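Local coordinates for protein TRAP dicarboxylate transporter, DctP subunit (Sulfurospirillum deleyianum, PDB 4OVS) that binds succinate in the crystal and probably serves as the periplasmic solute-binding subunit that delivers dicarboxylates to a TRAP transporter, at residues A[108-113]-A[326-331]; A[141-146]-A[262-267]. One frame throughout, in Å; residues are numbered along the deposited sequence.

Contact 1 (A[108-113]-A[326-331]); sequences FIFRDK and KKVQAV
Arg-111 reaches from the loop 108-113 to the C-terminal end of the helix 317-330 and takes hold of the backbone of Val-331 just past the last turn. Both terminal nitrogens of its guanidinium converge on one oxygen: NH2 of Arg-111 lies 3.0 Å from Val-331 O and NH1 of Arg-111 lies 3.1 Å from the same atom. That oxygen sits at the edge of the guanidinium, almost in its plane. The NH2 of Arg-111 meets a lone pair in the carbonyl plane, whereas the NH1 approaches nearly along the C=O axis, and both hydrogen bonds are bent at the N-H...O angle (149° and 145°). The double grip fixes the rotation of the guanidinium, and the bend of the arginine chain at chi3 turns its end to the carbonyl. Water 1 also lies in the guanidinium plane; it accepts from Arg-111 NH1 at 2.8 Å and donates weakly to Gln-329 O. The cation stands just beyond the C-terminal end of the helix, where the helix dipole would probably favour it.

The rest of the contact is apolar. CG1 of Ile-109 packs against CG1 of Val-328 at 3.6 Å, the two side chains crossing at about a right angle. With CG1 of Ile-109 anti to its own nitrogen (chi1 -172°), the longer branch is carried to the helix, and CD1 of Ile-109 ends 4.3 Å from CG of Gln-329. The Phe-110 ring adds a looser touch, its CE1 4.5 Å from Val-328 CG1.

Helix 113-120 lies beside both segments: Asp-112, its N-cap residue, bonds to the backbone N of His-115, His-115 NE2 bonds to Val-328 O, and Phe-110 packs on Leu-116 and Val-119. The C-terminal helix is thus joined to the loop leading into helix 113-120 and to that helix itself.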
ATOM      1  N   PHE A 108      13.451  -3.660   3.746  1.00 31.19           N
ATOM      2  CA  PHE A 108      14.358  -4.401   2.881  1.00 28.58           C
ATOM      3  C   PHE A 108      14.102  -5.904   2.795  1.00 30.07           C
ATOM      4  O   PHE A 108      14.974  -6.634   2.355  1.00 37.51           O
ATOM      5  CB  PHE A 108      15.808  -4.166   3.276  1.00 30.53           C
ATOM      6  CG  PHE A 108      16.247  -2.748   3.077  1.00 33.70           C
ATOM      7  CD1 PHE A 108      16.640  -2.305   1.831  1.00 31.02           C
ATOM      8  CD2 PHE A 108      16.226  -1.853   4.124  1.00 33.02           C
ATOM      9  CE1 PHE A 108      17.026  -0.987   1.621  1.00 33.38           C
ATOM     10  CE2 PHE A 108      16.623  -0.518   3.927  1.00 34.16           C
ATOM     11  CZ  PHE A 108      17.021  -0.090   2.673  1.00 30.05           C
ATOM     12  N   ILE A 109      12.904  -6.357   3.148  1.00 34.06           N
ATOM     13  CA  ILE A 109      12.600  -7.789   3.077  1.00 35.33           C
ATOM     14  C   ILE A 109      12.510  -8.290   1.612  1.00 31.67           C
ATOM     15  O   ILE A 109      12.916  -9.406   1.291  1.00 27.95           O
ATOM     16  CB  ILE A 109      11.317  -8.149   3.902  1.00 34.74           C
ATOM     17  CG1 ILE A 109      11.121  -9.670   3.973  1.00 35.86           C
ATOM     18  CG2 ILE A 109      10.082  -7.549   3.304  1.00 36.11           C
ATOM     19  CD1 ILE A 109      11.572 -10.301   5.249  1.00 39.28           C
ATOM     20  N   PHE A 110      12.010  -7.453   0.712  1.00 24.23           N
ATOM     21  CA  PHE A 110      11.869  -7.847  -0.698  1.00 28.68           C
ATOM     22  C   PHE A 110      13.025  -7.256  -1.528  1.00 32.18           C
ATOM     23  O   PHE A 110      13.231  -6.034  -1.502  1.00 27.58           O
ATOM     24  CB  PHE A 110      10.528  -7.373  -1.291  1.00 25.66           C
ATOM     25  CG  PHE A 110       9.296  -8.028  -0.682  1.00 26.98           C
ATOM     26  CD1 PHE A 110       9.018  -9.380  -0.893  1.00 31.03           C
ATOM     27  CD2 PHE A 110       8.424  -7.310   0.091  1.00 27.26           C
ATOM     28  CE1 PHE A 110       7.885  -9.986  -0.326  1.00 27.98           C
ATOM     29  CE2 PHE A 110       7.303  -7.906   0.667  1.00 32.38           C
ATOM     30  CZ  PHE A 110       7.037  -9.259   0.460  1.00 29.02           C
ATOM     31  N   ARG A 111      13.743  -8.104  -2.277  1.00 32.82           N
ATOM     32  CA  ARG A 111      14.925  -7.708  -3.041  1.00 30.62           C
ATOM     33  C   ARG A 111      14.556  -6.969  -4.291  1.00 32.67           C
ATOM     34  O   ARG A 111      15.334  -6.156  -4.773  1.00 36.45           O
ATOM     35  CB  ARG A 111      15.713  -8.925  -3.499  1.00 33.32           C
ATOM     36  CG  ARG A 111      16.210  -9.805  -2.423  1.00 33.57           C
ATOM     37  CD  ARG A 111      17.170 -10.824  -2.978  1.00 37.80           C
ATOM     38  NE  ARG A 111      16.568 -11.733  -3.952  1.00 35.63           N
ATOM     39  CZ  ARG A 111      15.788 -12.769  -3.639  1.00 41.45           C
ATOM     40  NH1 ARG A 111      15.464 -13.033  -2.375  1.00 41.22           N
ATOM     41  NH2 ARG A 111      15.312 -13.552  -4.601  1.00 42.00           N
ATOM     42  N   ASP A 112      13.392  -7.280  -4.848  1.00 27.17           N
ATOM     43  CA  ASP A 112      12.977  -6.713  -6.119  1.00 23.86           C
ATOM     44  C   ASP A 112      11.613  -7.282  -6.431  1.00 27.71           C
ATOM     45  O   ASP A 112      11.050  -7.989  -5.591  1.00 31.12           O
ATOM     46  CB  ASP A 112      14.004  -6.971  -7.226  1.00 27.22           C
ATOM     47  CG  ASP A 112      14.432  -8.418  -7.321  1.00 34.23           C
ATOM     48  OD1 ASP A 112      13.661  -9.322  -6.940  1.00 35.47           O
ATOM     49  OD2 ASP A 112      15.549  -8.676  -7.805  1.00 33.26           O
ATOM     50  N   LYS A 113      11.050  -6.963  -7.593  1.00 29.30           N
ATOM     51  CA  LYS A 113       9.691  -7.373  -7.896  1.00 29.49           C
ATOM     52  C   LYS A 113       9.614  -8.848  -8.207  1.00 31.95           C
ATOM     53  O   LYS A 113       8.580  -9.491  -7.995  1.00 32.37           O
ATOM     54  CB  LYS A 113       9.135  -6.595  -9.092  1.00 27.47           C
ATOM     55  CG  LYS A 113       8.876  -5.120  -8.820  1.00 31.65           C
ATOM     56  CD  LYS A 113       7.624  -4.907  -8.001  1.00 28.47           C
ATOM     57  CE  LYS A 113       7.367  -3.422  -7.723  1.00 26.58           C
ATOM     58  NZ  LYS A 113       6.559  -2.702  -8.761  1.00 27.94           N
ATOM     59  N   LYS A 326      12.170 -16.151   7.593  1.00 45.16           N
ATOM     60  CA  LYS A 326      13.246 -16.901   6.937  1.00 48.61           C
ATOM     61  C   LYS A 326      12.794 -17.534   5.629  1.00 45.34           C
ATOM     62  O   LYS A 326      13.546 -17.566   4.657  1.00 43.37           O
ATOM     63  CB  LYS A 326      13.841 -17.968   7.881  1.00 49.82           C
ATOM     64  CG  LYS A 326      14.887 -17.401   8.845  1.00 52.15           C
ATOM     65  CD  LYS A 326      15.500 -18.452   9.770  1.00 57.66           C
ATOM     66  CE  LYS A 326      16.159 -17.791  10.994  1.00 61.05           C
ATOM     67  NZ  LYS A 326      17.036 -16.598  10.664  1.00 61.32           N
ATOM     68  N   LYS A 327      11.564 -18.029   5.603  1.00 43.07           N
ATOM     69  CA  LYS A 327      10.975 -18.521   4.367  1.00 43.02           C
ATOM     70  C   LYS A 327      11.012 -17.452   3.289  1.00 41.71           C
ATOM     71  O   LYS A 327      11.372 -17.731   2.151  1.00 39.13           O
ATOM     72  CB  LYS A 327       9.526 -18.916   4.596  1.00 49.07           C
ATOM     73  CG  LYS A 327       9.200 -20.335   4.157  1.00 51.31           C
ATOM     74  CD  LYS A 327       7.724 -20.670   4.337  1.00 47.86           C
ATOM     75  CE  LYS A 327       7.361 -20.787   5.797  1.00 55.95           C
ATOM     76  NZ  LYS A 327       6.675 -22.100   6.089  1.00 57.80           N
ATOM     77  N   VAL A 328      10.612 -16.232   3.646  1.00 40.91           N
ATOM     78  CA  VAL A 328      10.657 -15.127   2.693  1.00 39.59           C
ATOM     79  C   VAL A 328      12.077 -14.863   2.261  1.00 38.59           C
ATOM     80  O   VAL A 328      12.337 -14.711   1.080  1.00 38.22           O
ATOM     81  CB  VAL A 328      10.099 -13.826   3.247  1.00 39.43           C
ATOM     82  CG1 VAL A 328      10.350 -12.708   2.238  1.00 38.87           C
ATOM     83  CG2 VAL A 328       8.620 -13.962   3.509  1.00 37.29           C
ATOM     84  N   GLN A 329      13.011 -14.828   3.200  1.00 43.57           N
ATOM     85  CA  GLN A 329      14.397 -14.532   2.832  1.00 42.08           C
ATOM     86  C   GLN A 329      14.986 -15.605   1.929  1.00 45.26           C
ATOM     87  O   GLN A 329      15.860 -15.322   1.128  1.00 46.34           O
ATOM     88  CB  GLN A 329      15.248 -14.354   4.075  1.00 47.27           C
ATOM     89  CG  GLN A 329      14.861 -13.097   4.848  1.00 52.23           C
ATOM     90  CD  GLN A 329      15.620 -12.957   6.148  1.00 50.70           C
ATOM     91  OE1 GLN A 329      15.519 -13.803   7.039  1.00 45.53           O
ATOM     92  NE2 GLN A 329      16.387 -11.887   6.263  1.00 51.39           N
ATOM     93  N   ALA A 330      14.468 -16.826   2.030  1.00 47.71           N
ATOM     94  CA  ALA A 330      14.994 -17.951   1.260  1.00 47.86           C
ATOM     95  C   ALA A 330      14.455 -18.053  -0.171  1.00 48.04           C
ATOM     96  O   ALA A 330      14.968 -18.846  -0.965  1.00 45.52           O
ATOM     97  CB  ALA A 330      14.736 -19.275   2.012  1.00 45.70           C
ATOM     98  N   VAL A 331      13.431 -17.268  -0.511  1.00 44.62           N
ATOM     99  CA  VAL A 331      12.791 -17.437  -1.813  1.00 45.00           C
ATOM    100  C   VAL A 331      13.701 -16.896  -2.886  1.00 46.61           C
ATOM    101  O   VAL A 331      13.995 -15.695  -2.924  1.00 48.42           O
ATOM    102  CB  VAL A 331      11.436 -16.722  -1.914  1.00 44.43           C
ATOM    103  CG1 VAL A 331      10.977 -16.673  -3.361  1.00 39.20           C
ATOM    104  CG2 VAL A 331      10.397 -17.423  -1.047  1.00 44.43           C
TER
HETATM  105  O   HOH W   1      16.481 -12.254   0.068  1.00 45.66           O

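Contact 2 (A[141-146]-A[262-267]); sequences DYWDAG and EATEYE
Trp-143 packs its indole against one turn of the long helix 253-289, where that helix runs along strand 137-152 of the mixed sheet in this periplasmic solute-binding fold. Strand and helix segments run nearly parallel, 20° apart, with axes 8.3 Å from each other. From the helix, Glu-267 can be followed outward to the strand. Its CB lies 4.1 Å from CD2 of Trp-143. CG, anti to the glutamate's own nitrogen (chi1 -166°), rests over one face of the indole, 4.0 Å from the six-membered ring centroid, in a CH-pi contact. The chain then bends at chi2, and the carboxylate lies within 5° of parallel to the ring. OE1 of Glu-267 accepts from the backbone N of Asp-144 at 3.0 Å, on its syn side but somewhat out of the carboxylate plane. OE2 of Glu-267 ends 2.6 Å from Asp-144 O, so close that the acid probably carries a proton.

At the indole edge, NE1 of Trp-143 donates to OG1 of Thr-264, which lies in the ring plane. Replacing Trp-143 by an alanine would probably leave Thr-264 without this donor and open a gap beside the Glu-267 methylenes. The indole also neighbours the succinate-binding residues Tyr-236 and Lys-40, placing this contact next to the pocket. The same Thr-264 OG1 stands 2.8 Å from OD2 of Asp-141.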
ATOM      1  N   ASP A 141      -7.078 -11.353  -4.361  1.00 32.84           N
ATOM      2  CA  ASP A 141      -5.734 -11.313  -4.955  1.00 29.66           C
ATOM      3  C   ASP A 141      -4.823 -10.220  -4.376  1.00 28.44           C
ATOM      4  O   ASP A 141      -5.292  -9.239  -3.871  1.00 21.95           O
ATOM      5  CB  ASP A 141      -5.813 -10.917  -6.431  1.00 40.65           C
ATOM      6  CG  ASP A 141      -6.392 -11.985  -7.313  1.00 44.86           C
ATOM      7  OD1 ASP A 141      -5.876 -13.137  -7.250  1.00 48.30           O
ATOM      8  OD2 ASP A 141      -7.347 -11.653  -8.089  1.00 46.66           O
ATOM      9  N   TYR A 142      -3.516 -10.366  -4.540  1.00 21.61           N
ATOM     10  CA  TYR A 142      -2.614  -9.272  -4.251  1.00 20.68           C
ATOM     11  C   TYR A 142      -2.409  -8.348  -5.442  1.00 23.34           C
ATOM     12  O   TYR A 142      -2.248  -8.821  -6.591  1.00 23.39           O
ATOM     13  CB  TYR A 142      -1.257  -9.806  -3.833  1.00 24.55           C
ATOM     14  CG  TYR A 142      -1.266 -10.601  -2.544  1.00 26.35           C
ATOM     15  CD1 TYR A 142      -1.357  -9.961  -1.338  1.00 24.25           C
ATOM     16  CD2 TYR A 142      -1.139 -11.977  -2.539  1.00 28.01           C
ATOM     17  CE1 TYR A 142      -1.336 -10.655  -0.148  1.00 29.15           C
ATOM     18  CE2 TYR A 142      -1.132 -12.695  -1.333  1.00 29.51           C
ATOM     19  CZ  TYR A 142      -1.222 -12.020  -0.140  1.00 29.45           C
ATOM     20  OH  TYR A 142      -1.212 -12.698   1.082  1.00 32.41           O
ATOM     21  N   TRP A 143      -2.399  -7.045  -5.125  1.00 23.52           N
ATOM     22  CA  TRP A 143      -2.085  -5.931  -6.035  1.00 19.63           C
ATOM     23  C   TRP A 143      -0.817  -5.199  -5.599  1.00 20.82           C
ATOM     24  O   TRP A 143      -0.475  -5.221  -4.422  1.00 23.02           O
ATOM     25  CB  TRP A 143      -3.235  -4.943  -6.052  1.00 17.65           C
ATOM     26  CG  TRP A 143      -4.456  -5.346  -6.811  1.00 15.70           C
ATOM     27  CD1 TRP A 143      -4.766  -6.585  -7.281  1.00 22.61           C
ATOM     28  CD2 TRP A 143      -5.563  -4.506  -7.139  1.00 16.63           C
ATOM     29  NE1 TRP A 143      -5.982  -6.548  -7.937  1.00 19.94           N
ATOM     30  CE2 TRP A 143      -6.487  -5.280  -7.862  1.00 17.90           C
ATOM     31  CE3 TRP A 143      -5.845  -3.138  -6.933  1.00 15.79           C
ATOM     32  CZ2 TRP A 143      -7.669  -4.745  -8.391  1.00 16.59           C
ATOM     33  CZ3 TRP A 143      -6.990  -2.625  -7.462  1.00 15.08           C
ATOM     34  CH2 TRP A 143      -7.890  -3.416  -8.192  1.00 15.08           C
ATOM     35  N   ASP A 144      -0.133  -4.525  -6.556  1.00 20.99           N
ATOM     36  CA  ASP A 144       1.190  -3.915  -6.373  1.00 18.91           C
ATOM     37  C   ASP A 144       1.018  -2.379  -6.298  1.00 18.91           C
ATOM     38  O   ASP A 144       0.207  -1.829  -7.039  1.00 19.79           O
ATOM     39  CB  ASP A 144       2.030  -4.184  -7.635  1.00 20.08           C
ATOM     40  CG  ASP A 144       3.444  -3.683  -7.535  1.00 22.91           C
ATOM     41  OD1 ASP A 144       3.931  -3.356  -6.432  1.00 25.60           O
ATOM     42  OD2 ASP A 144       4.115  -3.639  -8.603  1.00 29.14           O
ATOM     43  N   ALA A 145       1.752  -1.732  -5.409  1.00 22.27           N
ATOM     44  CA  ALA A 145       1.945  -0.288  -5.491  1.00 20.79           C
ATOM     45  C   ALA A 145       3.368  -0.037  -5.902  1.00 21.86           C
ATOM     46  O   ALA A 145       3.602   0.299  -7.031  1.00 22.89           O
ATOM     47  CB  ALA A 145       1.591   0.457  -4.155  1.00 24.33           C
ATOM     48  N   GLY A 146       4.311  -0.200  -4.965  1.00 19.37           N
ATOM     49  CA  GLY A 146       5.704  -0.122  -5.271  1.00 17.46           C
ATOM     50  C   GLY A 146       6.531   0.003  -4.012  1.00 17.15           C
ATOM     51  O   GLY A 146       6.012   0.027  -2.903  1.00 18.50           O
ATOM     52  N   GLU A 262      -9.122 -10.541 -14.105  1.00 24.83           N
ATOM     53  CA  GLU A 262      -8.663  -9.702 -15.194  1.00 26.05           C
ATOM     54  C   GLU A 262      -8.100  -8.381 -14.681  1.00 23.69           C
ATOM     55  O   GLU A 262      -7.052  -7.908 -15.147  1.00 22.10           O
ATOM     56  CB  GLU A 262      -9.822  -9.465 -16.165  1.00 22.23           C
ATOM     57  CG  GLU A 262     -10.244 -10.694 -16.834  1.00 29.63           C
ATOM     58  CD  GLU A 262     -11.320 -10.489 -17.890  1.00 34.05           C
ATOM     59  OE1 GLU A 262     -11.493  -9.345 -18.367  1.00 30.22           O
ATOM     60  OE2 GLU A 262     -11.971 -11.485 -18.256  1.00 33.93           O
ATOM     61  N   ALA A 263      -8.755  -7.817 -13.676  1.00 18.61           N
ATOM     62  CA  ALA A 263      -8.400  -6.530 -13.130  1.00 17.60           C
ATOM     63  C   ALA A 263      -7.085  -6.596 -12.371  1.00 21.23           C
ATOM     64  O   ALA A 263      -6.297  -5.645 -12.376  1.00 17.12           O
ATOM     65  CB  ALA A 263      -9.518  -5.993 -12.222  1.00 22.12           C
ATOM     66  N   THR A 264      -6.832  -7.749 -11.771  1.00 22.65           N
ATOM     67  CA  THR A 264      -5.593  -7.981 -11.042  1.00 19.60           C
ATOM     68  C   THR A 264      -4.429  -8.000 -12.042  1.00 22.44           C
ATOM     69  O   THR A 264      -3.416  -7.355 -11.815  1.00 21.04           O
ATOM     70  CB  THR A 264      -5.684  -9.320 -10.294  1.00 25.32           C
ATOM     71  OG1 THR A 264      -6.704  -9.243  -9.272  1.00 23.88           O
ATOM     72  CG2 THR A 264      -4.394  -9.674  -9.667  1.00 26.22           C
ATOM     73  N   GLU A 265      -4.605  -8.711 -13.157  1.00 26.56           N
ATOM     74  CA  GLU A 265      -3.561  -8.815 -14.226  1.00 24.73           C
ATOM     75  C   GLU A 265      -3.278  -7.400 -14.763  1.00 22.84           C
ATOM     76  O   GLU A 265      -2.126  -7.002 -14.930  1.00 22.05           O
ATOM     77  CB  GLU A 265      -4.033  -9.721 -15.366  1.00 24.42           C
ATOM     78  CG  GLU A 265      -3.339  -9.411 -16.724  1.00 37.88           C
ATOM     79  CD  GLU A 265      -3.759 -10.339 -17.878  1.00 43.06           C
ATOM     80  OE1 GLU A 265      -4.991 -10.459 -18.154  1.00 41.63           O
ATOM     81  OE2 GLU A 265      -2.841 -10.933 -18.521  1.00 42.63           O
ATOM     82  N   TYR A 266      -4.347  -6.633 -14.964  1.00 28.19           N
ATOM     83  CA  TYR A 266      -4.253  -5.281 -15.512  1.00 20.96           C
ATOM     84  C   TYR A 266      -3.571  -4.325 -14.526  1.00 22.13           C
ATOM     85  O   TYR A 266      -2.684  -3.573 -14.888  1.00 23.74           O
ATOM     86  CB  TYR A 266      -5.641  -4.775 -15.859  1.00 19.01           C
ATOM     87  CG  TYR A 266      -5.646  -3.325 -16.194  1.00 18.70           C
ATOM     88  CD1 TYR A 266      -5.057  -2.882 -17.356  1.00 21.22           C
ATOM     89  CD2 TYR A 266      -6.244  -2.400 -15.365  1.00 23.56           C
ATOM     90  CE1 TYR A 266      -5.041  -1.529 -17.689  1.00 24.06           C
ATOM     91  CE2 TYR A 266      -6.246  -1.051 -15.682  1.00 20.26           C
ATOM     92  CZ  TYR A 266      -5.645  -0.625 -16.847  1.00 23.06           C
ATOM     93  OH  TYR A 266      -5.599   0.703 -17.197  1.00 27.69           O
ATOM     94  N   GLU A 267      -3.983  -4.368 -13.272  1.00 19.62           N
ATOM     95  CA  GLU A 267      -3.353  -3.555 -12.238  1.00 17.89           C
ATOM     96  C   GLU A 267      -1.871  -3.765 -12.133  1.00 20.42           C
ATOM     97  O   GLU A 267      -1.135  -2.799 -11.989  1.00 17.55           O
ATOM     98  CB  GLU A 267      -3.998  -3.779 -10.872  1.00 15.96           C
ATOM     99  CG  GLU A 267      -3.662  -2.788  -9.855  1.00 17.61           C
ATOM    100  CD  GLU A 267      -2.349  -2.996  -9.075  1.00 17.22           C
ATOM    101  OE1 GLU A 267      -1.761  -4.116  -9.061  1.00 18.18           O
ATOM    102  OE2 GLU A 267      -1.924  -1.971  -8.435  1.00 18.14           O
TER

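From the N terminus the chain first reaches the loop 108-113, which opens the wide circuit closed by contact 1 when helix 317-330 returns near the C terminus. Contact 2 is nested inside: strand 137-152 starts an inner loop, closed 116 residues later when the long helix 253-289 packs against it. The circuits do not cross. Contact 1 joins the C-terminal helix to the approach to helix 113-120, contact 2 the mixed sheet to the long helix. Their centres are about 19 Å apart, yet a salt bridge connects them directly, from NZ of Lys-113 to OD2 of Asp-144 at 2.6 Å, tying the start of helix 113-120 to the strand.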